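Local coordinates for protein endoglucanase (Humicola insolens, PDB 1DYS) that hydrolyses internal beta-1,4-glucosidic linkages of cellulose as a family 6 glycoside hydrolase, so contributing to the recycling of plant biomass, at residues A27-S30 with N36-K39; N110-E115 with G164-Q169; R245-I250 with P301-I306. All blocks are in the same frame, centred on the assembly; numbering follows the deposited sequence.

Contact 1. Residues A27-S30 with N36-K39; sequences AFLS and NAAK
Phe28 lays one face of its ring under the CB of Asn36, which stands almost exactly over the ring centre. Phe28 carries CG anti to its carbonyl carbon (chi1 -82°), which brings the ring to Asn36. CB is 3.4 Å from the Phe28 centroid and 5° off the ring normal. The six ring carbons lie at nearly equal range from it, the closest being Phe28 CD1 at 3.5 Å, as expected of a centred CH-pi contact. The Asn36 amide continues past the CE1 side of the ring, its plane turned 31° from that of the ring rather than stacked on it.

Two polar partners fix the rotation of that amide. Lys39, three residues later on the same helix, gives NZ to Asn36 OD1 at 2.8 Å, while Asn36 ND2 is hydrogen-bonded to Asp33 in the connecting loop. The amide's polar atoms are thus bonded away from the ring, and CB makes the closest approach to it.

A smaller apolar patch adjoins the ring contact. The CB of Ala37 lies 4.1 Å from Phe28 CB and 4.0 Å from Leu29 CD2, and the backbone approach is close too, with Phe28 CA and Ala37 CA 5.2 Å apart. No hydrogen bond passes between 27-30 and 36-39.

This is the packing of a helix-loop-helix, in which helix 15-29 and helix 34-46 are joined by a very short connection. Phe28 also reaches Val40 on helix 34-46, and helix 332-340, near the C-terminus, packs against both members, with Thr339 touching Phe28 and Asn36.

Contact 2. Residues N110-E115 with G164-Q169; sequences NRYKNE and GYAISQ
Two helices on the outside of the family 6 alpha/beta barrel, 108-126 and 150-169, meet where Lys113 crosses the face of Tyr165. With CG anti to its carbonyl carbon (chi1 -57°) and the chain extended beyond, Lys113 runs its methylenes over the ring. CB comes within 3.6 Å of Tyr165 CE2. CG lies over the face, 3.9 Å from the ring centroid and 18° off its normal, and CE reaches the CD1 side.

Deeper in, the hydroxyl of Tyr112 stops 4.0 Å from the CB of Ala166. That hydroxyl is hydrogen-bonded to Glu137, and the Tyr112 side chain lies about 11 Å from that of Asp92, probably an active-site proton donor.

A water bridges the two segments, donating to Asn114 OD1 at 3.0 Å and to Tyr165 OH at 2.9 Å. The same tyrosine oxygen is hydrogen-bonded to Asn118 on helix 108-126.

No direct hydrogen bond links 110-115 to 164-169. The aliphatic part of Lys113 packs on the ring, and its NZ forms a salt bridge with Glu161, one turn before Tyr165; charge pairing and CH-pi contact both hold the lysine to helix 150-169.

Contact 3. Residues R245-I250 with P301-I306; sequences RYATNI and PNVDAI
Ala247 and Val303 make the apolar first shell, with Ala247 CB 3.6 Å from Val303 CG2. Val303 sets CG1 anti to its backbone N (chi1 -178°), which leaves CG2 as the branch facing the helix. Beside this pair, Asn302 points its CB toward the helix, 4.2 Å from Ala247 O, and its CG lies 4.1 Å from Thr248 OG1. The Asn302 and Thr248 side chains cross at about a right angle.

The second shell centres on Asn300, whose ND2 is hydrogen-bonded to Thr248 OG1 and whose OD1 is hydrogen-bonded to the backbone N of Asn302, so one side chain ties the helix to the start of the strand segment. Asn302 also touches Ala251 and Arg255 further along the helix; replacing it with an alanine would probably leave a gap between helix 243-255, at Thr248, Ala251 and Arg255, and the start of the strand segment.

Asn302 and Ala305 bond through their backbones to Phe263 and Ile265, as expected for strand 303-307 beside parallel strand 262-266. Phe263 touches Ala247, and Ile265 touches Val303. Helix 243-255, the helix of a beta-alpha-beta crossover from strand 215-218 to 262-266, thus also covers the beginning of the next strand, 303-307.

The three contacts follow one another along the chain without interleaving, each closing before the next opens. Contacts 1 and 2 lie on opposite sides of the chain's centre, their own centres about 43 Å apart; contact 3 is about 34 Å from contact 1 and 28 Å from contact 2, centre to centre. Even the nearest pair, contacts 2 and 3, stays about 14 Å apart between nearest atoms, so none touches another. Contact 1 joins sequence-adjacent helices, contact 2 joins two outer helices, and contact 3 joins a helix to the parallel sheet, at its last strand in chain order. They therefore hold separate parts of one catalytic domain: a helical hairpin, a helix pair and a helix-to-sheet junction.

Contact 1. Residues A27-S30 with N36-K39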
loop_
_atom_site.group_PDB
_atom_site.type_symbol
_atom_site.label_atom_id
_atom_site.label_comp_id
_atom_site.label_asym_id
_atom_site.label_seq_id
_atom_site.Cartn_x
_atom_site.Cartn_y
_atom_site.Cartn_z
ATOM N N ALA A 27 22.529 12.187 6.594
ATOM C CA ALA A 27 22.290 12.245 8.033
ATOM C C ALA A 27 23.554 11.994 8.833
ATOM O O ALA A 27 23.907 12.743 9.759
ATOM C CB ALA A 27 21.180 11.278 8.448
ATOM N N PHE A 28 24.327 10.975 8.468
ATOM C CA PHE A 28 25.581 10.680 9.142
ATOM C C PHE A 28 26.554 11.844 8.941
ATOM O O PHE A 28 27.105 12.327 9.928
ATOM C CB PHE A 28 26.212 9.390 8.617
ATOM C CG PHE A 28 25.639 8.148 9.239
ATOM C CD1 PHE A 28 25.561 7.970 10.611
ATOM C CD2 PHE A 28 25.123 7.173 8.387
ATOM C CE1 PHE A 28 25.010 6.814 11.145
ATOM C CE2 PHE A 28 24.586 6.007 8.932
ATOM C CZ PHE A 28 24.533 5.823 10.278
ATOM N N LEU A 29 26.695 12.333 7.708
ATOM C CA LEU A 29 27.595 13.463 7.474
ATOM C C LEU A 29 27.260 14.643 8.388
ATOM O O LEU A 29 28.150 15.214 9.041
ATOM C CB LEU A 29 27.519 13.927 6.038
ATOM C CG LEU A 29 28.462 13.468 4.964
ATOM C CD1 LEU A 29 28.301 14.327 3.730
ATOM C CD2 LEU A 29 29.891 13.374 5.431
ATOM N N SER A 30 25.989 14.980 8.527
ATOM C CA SER A 30 25.500 16.079 9.340
ATOM C C SER A 30 25.750 16.022 10.831
ATOM O O SER A 30 25.468 16.958 11.596
ATOM C CB SER A 30 23.991 16.205 9.058
ATOM O OG SER A 30 23.828 16.503 7.670
ATOM N N ASN A 36 30.479 6.226 9.313
ATOM C CA ASN A 36 29.216 5.619 8.831
ATOM C C ASN A 36 28.747 6.220 7.532
ATOM O O ASN A 36 28.060 5.504 6.763
ATOM C CB ASN A 36 28.170 5.664 9.942
ATOM C CG ASN A 36 28.366 4.641 11.017
ATOM O OD1 ASN A 36 28.438 3.424 10.802
ATOM N ND2 ASN A 36 28.393 5.054 12.301
ATOM N N ALA A 37 29.066 7.461 7.182
ATOM C CA ALA A 37 28.678 8.019 5.890
ATOM C C ALA A 37 29.349 7.213 4.773
ATOM O O ALA A 37 28.748 6.906 3.751
ATOM C CB ALA A 37 29.112 9.483 5.785
ATOM N N ALA A 38 30.594 6.824 5.017
ATOM C CA ALA A 38 31.388 6.047 4.072
ATOM C C ALA A 38 30.808 4.636 3.925
ATOM O O ALA A 38 30.819 4.088 2.823
ATOM C CB ALA A 38 32.824 5.961 4.581
ATOM N N LYS A 39 30.330 4.094 5.042
ATOM C CA LYS A 39 29.671 2.771 4.976
ATOM C C LYS A 39 28.398 2.891 4.125
ATOM O O LYS A 39 28.153 1.931 3.359
ATOM C CB LYS A 39 29.362 2.384 6.425
ATOM C CG LYS A 39 30.552 1.773 7.123
ATOM C CD LYS A 39 30.516 1.782 8.631
ATOM C CE LYS A 39 29.684 0.670 9.228
ATOM N NZ LYS A 39 29.598 0.831 10.727
#

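Contact 2. Residues N110-E115 with G164-Q169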
loop_
_atom_site.group_PDB
_atom_site.type_symbol
_atom_site.label_atom_id
_atom_site.label_comp_id
_atom_site.label_asym_id
_atom_site.label_seq_id
_atom_site.Cartn_x
_atom_site.Cartn_y
_atom_site.Cartn_z
ATOM N N ASN A 110 -6.803 -14.426 -13.604
ATOM C CA ASN A 110 -6.609 -13.995 -14.978
ATOM C C ASN A 110 -5.754 -12.734 -15.087
ATOM O O ASN A 110 -4.899 -12.682 -15.972
ATOM C CB ASN A 110 -7.958 -13.743 -15.682
ATOM C CG ASN A 110 -8.587 -15.062 -16.087
ATOM O OD1 ASN A 110 -9.811 -15.271 -16.003
ATOM N ND2 ASN A 110 -7.742 -15.982 -16.538
ATOM N N ARG A 111 -5.947 -11.750 -14.220
ATOM C CA ARG A 111 -5.212 -10.483 -14.227
ATOM C C ARG A 111 -3.714 -10.736 -13.915
ATOM O O ARG A 111 -2.842 -10.143 -14.545
ATOM C CB ARG A 111 -5.802 -9.474 -13.261
ATOM C CG ARG A 111 -7.267 -9.085 -13.476
ATOM C CD ARG A 111 -7.764 -8.162 -12.361
ATOM N NE ARG A 111 -9.059 -7.580 -12.784
ATOM C CZ ARG A 111 -9.806 -6.834 -11.961
ATOM N NH1 ARG A 111 -9.431 -6.529 -10.722
ATOM N NH2 ARG A 111 -10.960 -6.368 -12.440
ATOM N N TYR A 112 -3.477 -11.654 -12.974
ATOM C CA TYR A 112 -2.097 -12.052 -12.675
ATOM C C TYR A 112 -1.422 -12.665 -13.900
ATOM O O TYR A 112 -0.290 -12.297 -14.226
ATOM C CB TYR A 112 -2.052 -13.088 -11.581
ATOM C CG TYR A 112 -0.708 -13.539 -11.066
ATOM C CD1 TYR A 112 0.064 -12.745 -10.234
ATOM C CD2 TYR A 112 -0.254 -14.800 -11.395
ATOM C CE1 TYR A 112 1.283 -13.234 -9.754
ATOM C CE2 TYR A 112 0.955 -15.287 -10.903
ATOM C CZ TYR A 112 1.711 -14.482 -10.068
ATOM O OH TYR A 112 2.905 -14.984 -9.597
ATOM N N LYS A 113 -2.120 -13.594 -14.583
ATOM C CA LYS A 113 -1.451 -14.084 -15.806
ATOM C C LYS A 113 -1.250 -13.027 -16.879
ATOM O O LYS A 113 -0.145 -12.895 -17.440
ATOM C CB LYS A 113 -2.292 -15.208 -16.434
ATOM C CG LYS A 113 -2.532 -16.338 -15.464
ATOM C CD LYS A 113 -3.386 -17.428 -16.152
ATOM C CE LYS A 113 -3.348 -18.687 -15.291
ATOM N NZ LYS A 113 -4.450 -19.615 -15.656
ATOM N N ASN A 114 -2.325 -12.340 -17.279
ATOM C CA ASN A 114 -2.295 -11.485 -18.452
ATOM C C ASN A 114 -1.759 -10.092 -18.230
ATOM O O ASN A 114 -1.131 -9.568 -19.166
ATOM C CB ASN A 114 -3.745 -11.415 -19.021
ATOM C CG ASN A 114 -4.208 -12.842 -19.327
ATOM O OD1 ASN A 114 -3.468 -13.636 -19.893
ATOM N ND2 ASN A 114 -5.416 -13.218 -18.937
ATOM N N GLU A 115 -1.947 -9.502 -17.072
ATOM C CA GLU A 115 -1.497 -8.139 -16.844
ATOM C C GLU A 115 -0.192 -8.073 -16.032
ATOM O O GLU A 115 0.351 -6.957 -16.030
ATOM C CB GLU A 115 -2.592 -7.349 -16.103
ATOM C CG GLU A 115 -3.834 -7.084 -16.944
ATOM C CD GLU A 115 -4.848 -6.203 -16.226
ATOM O OE1 GLU A 115 -4.560 -5.030 -15.890
ATOM O OE2 GLU A 115 -5.948 -6.690 -15.915
ATOM N N GLY A 164 2.595 -21.830 -10.790
ATOM C CA GLY A 164 3.003 -22.731 -11.886
ATOM C C GLY A 164 3.013 -21.968 -13.200
ATOM O O GLY A 164 3.853 -22.212 -14.060
ATOM N N TYR A 165 2.016 -21.081 -13.382
ATOM C CA TYR A 165 1.948 -20.288 -14.582
ATOM C C TYR A 165 3.155 -19.356 -14.727
ATOM O O TYR A 165 3.745 -19.269 -15.809
ATOM C CB TYR A 165 0.635 -19.483 -14.670
ATOM C CG TYR A 165 0.561 -18.681 -15.951
ATOM C CD1 TYR A 165 0.089 -19.327 -17.110
ATOM C CD2 TYR A 165 0.920 -17.360 -16.088
ATOM C CE1 TYR A 165 0.033 -18.651 -18.307
ATOM C CE2 TYR A 165 0.874 -16.687 -17.290
ATOM C CZ TYR A 165 0.409 -17.336 -18.418
ATOM O OH TYR A 165 0.325 -16.696 -19.626
ATOM N N ALA A 166 3.535 -18.759 -13.598
ATOM C CA ALA A 166 4.711 -17.877 -13.645
ATOM C C ALA A 166 5.984 -18.663 -13.989
ATOM O O ALA A 166 6.710 -18.170 -14.863
ATOM C CB ALA A 166 4.786 -17.237 -12.263
ATOM N N ILE A 167 6.157 -19.861 -13.436
ATOM C CA ILE A 167 7.324 -20.669 -13.781
ATOM C C ILE A 167 7.244 -21.010 -15.265
ATOM O O ILE A 167 8.241 -20.924 -15.973
ATOM C CB ILE A 167 7.365 -21.968 -12.964
ATOM C CG1 ILE A 167 7.551 -21.643 -11.464
ATOM C CG2 ILE A 167 8.479 -22.923 -13.385
ATOM C CD1 ILE A 167 7.283 -22.782 -10.505
ATOM N N SER A 168 6.047 -21.452 -15.693
ATOM C CA SER A 168 5.905 -21.848 -17.106
ATOM C C SER A 168 6.274 -20.743 -18.069
ATOM O O SER A 168 6.739 -21.011 -19.193
ATOM C CB SER A 168 4.487 -22.354 -17.405
ATOM O OG SER A 168 3.468 -21.367 -17.572
ATOM N N GLN A 169 6.000 -19.479 -17.740
ATOM C CA GLN A 169 6.293 -18.388 -18.646
ATOM C C GLN A 169 7.716 -17.836 -18.606
ATOM O O GLN A 169 8.045 -16.982 -19.427
ATOM C CB GLN A 169 5.372 -17.184 -18.351
ATOM C CG GLN A 169 3.935 -17.443 -18.820
ATOM C CD GLN A 169 3.912 -17.185 -20.319
ATOM O OE1 GLN A 169 4.306 -16.118 -20.818
ATOM N NE2 GLN A 169 3.529 -18.210 -21.065
HETATM O O HOH W 1 -2.017 -15.976 -21.089
#

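Contact 3. Residues R245-I250 with P301-I306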
loop_
_atom_site.group_PDB
_atom_site.type_symbol
_atom_site.label_atom_id
_atom_site.label_comp_id
_atom_site.label_asym_id
_atom_site.label_seq_id
_atom_site.Cartn_x
_atom_site.Cartn_y
_atom_site.Cartn_z
ATOM N N ARG A 245 21.821 -24.050 7.578
ATOM C CA ARG A 245 21.307 -25.390 7.857
ATOM C C ARG A 245 19.903 -25.569 7.295
ATOM O O ARG A 245 19.510 -26.644 6.846
ATOM C CB ARG A 245 21.390 -25.786 9.321
ATOM C CG ARG A 245 22.872 -26.087 9.657
ATOM C CD ARG A 245 22.978 -26.203 11.170
ATOM N NE ARG A 245 23.209 -24.878 11.774
ATOM C CZ ARG A 245 23.368 -24.756 13.092
ATOM N NH1 ARG A 245 23.269 -25.860 13.843
ATOM N NH2 ARG A 245 23.606 -23.581 13.642
ATOM N N TYR A 246 19.135 -24.469 7.208
ATOM C CA TYR A 246 17.797 -24.611 6.591
ATOM C C TYR A 246 17.943 -25.040 5.134
ATOM O O TYR A 246 17.247 -25.975 4.724
ATOM C CB TYR A 246 17.030 -23.293 6.705
ATOM C CG TYR A 246 15.662 -23.310 6.040
ATOM C CD1 TYR A 246 14.736 -24.303 6.276
ATOM C CD2 TYR A 246 15.291 -22.277 5.191
ATOM C CE1 TYR A 246 13.488 -24.324 5.666
ATOM C CE2 TYR A 246 14.056 -22.267 4.571
ATOM C CZ TYR A 246 13.152 -23.284 4.829
ATOM O OH TYR A 246 11.934 -23.312 4.193
ATOM N N ALA A 247 18.857 -24.393 4.400
ATOM C CA ALA A 247 19.119 -24.691 2.995
ATOM C C ALA A 247 19.518 -26.146 2.789
ATOM O O ALA A 247 19.005 -26.833 1.902
ATOM C CB ALA A 247 20.156 -23.748 2.396
ATOM N N THR A 248 20.441 -26.652 3.619
ATOM C CA THR A 248 20.823 -28.073 3.515
ATOM C C THR A 248 19.674 -29.023 3.800
ATOM O O THR A 248 19.513 -30.037 3.107
ATOM C CB THR A 248 22.016 -28.361 4.463
ATOM O OG1 THR A 248 23.127 -27.618 3.968
ATOM C CG2 THR A 248 22.338 -29.856 4.510
ATOM N N ASN A 249 18.782 -28.726 4.740
ATOM C CA ASN A 249 17.684 -29.577 5.141
ATOM C C ASN A 249 16.643 -29.637 4.025
ATOM O O ASN A 249 16.161 -30.714 3.702
ATOM C CB ASN A 249 17.069 -29.089 6.440
ATOM C CG ASN A 249 17.969 -29.355 7.641
ATOM O OD1 ASN A 249 18.852 -30.230 7.605
ATOM N ND2 ASN A 249 17.739 -28.588 8.694
ATOM N N ILE A 250 16.329 -28.451 3.474
ATOM C CA ILE A 250 15.399 -28.440 2.352
ATOM C C ILE A 250 16.066 -29.139 1.171
ATOM O O ILE A 250 15.441 -30.003 0.548
ATOM C CB ILE A 250 14.913 -27.031 1.942
ATOM C CG1 ILE A 250 14.003 -26.429 3.005
ATOM C CG2 ILE A 250 14.204 -27.119 0.581
ATOM C CD1 ILE A 250 12.619 -27.023 3.162
ATOM N N PRO A 301 27.420 -26.121 -0.394
ATOM C CA PRO A 301 27.153 -26.601 -1.726
ATOM C C PRO A 301 25.728 -26.339 -2.203
ATOM O O PRO A 301 25.480 -26.174 -3.394
ATOM C CB PRO A 301 27.349 -28.140 -1.749
ATOM C CG PRO A 301 27.597 -28.467 -0.303
ATOM C CD PRO A 301 27.877 -27.219 0.486
ATOM N N ASN A 302 24.797 -26.346 -1.255
ATOM C CA ASN A 302 23.394 -26.128 -1.532
ATOM C C ASN A 302 23.058 -24.652 -1.644
ATOM O O ASN A 302 21.889 -24.364 -1.899
ATOM C CB ASN A 302 22.589 -26.687 -0.338
ATOM C CG ASN A 302 22.952 -28.155 -0.103
ATOM O OD1 ASN A 302 23.383 -28.554 0.979
ATOM N ND2 ASN A 302 22.727 -28.927 -1.146
ATOM N N VAL A 303 24.012 -23.779 -1.403
ATOM C CA VAL A 303 23.694 -22.339 -1.406
ATOM C C VAL A 303 24.491 -21.664 -2.516
ATOM O O VAL A 303 25.701 -21.472 -2.434
ATOM C CB VAL A 303 23.962 -21.699 -0.035
ATOM C CG1 VAL A 303 23.577 -20.212 -0.054
ATOM C CG2 VAL A 303 23.152 -22.354 1.084
ATOM N N ASP A 304 23.818 -21.323 -3.619
ATOM C CA ASP A 304 24.406 -20.604 -4.707
ATOM C C ASP A 304 25.010 -19.240 -4.318
ATOM O O ASP A 304 26.055 -18.802 -4.798
ATOM C CB ASP A 304 23.419 -20.295 -5.850
ATOM C CG ASP A 304 23.114 -21.470 -6.752
ATOM O OD1 ASP A 304 23.881 -22.453 -6.788
ATOM O OD2 ASP A 304 22.083 -21.427 -7.466
ATOM N N ALA A 305 24.305 -18.475 -3.488
ATOM C CA ALA A 305 24.822 -17.153 -3.152
ATOM C C ALA A 305 24.118 -16.554 -1.946
ATOM O O ALA A 305 22.978 -16.912 -1.622
ATOM C CB ALA A 305 24.662 -16.199 -4.343
ATOM N N ILE A 306 24.850 -15.689 -1.267
ATOM C CA ILE A 306 24.242 -14.822 -0.252
ATOM C C ILE A 306 23.910 -13.561 -1.039
ATOM O O ILE A 306 24.725 -13.123 -1.853
ATOM C CB ILE A 306 25.154 -14.494 0.959
ATOM C CG1 ILE A 306 25.247 -15.776 1.787
ATOM C CG2 ILE A 306 24.591 -13.301 1.740
ATOM C CD1 ILE A 306 26.374 -15.911 2.778
#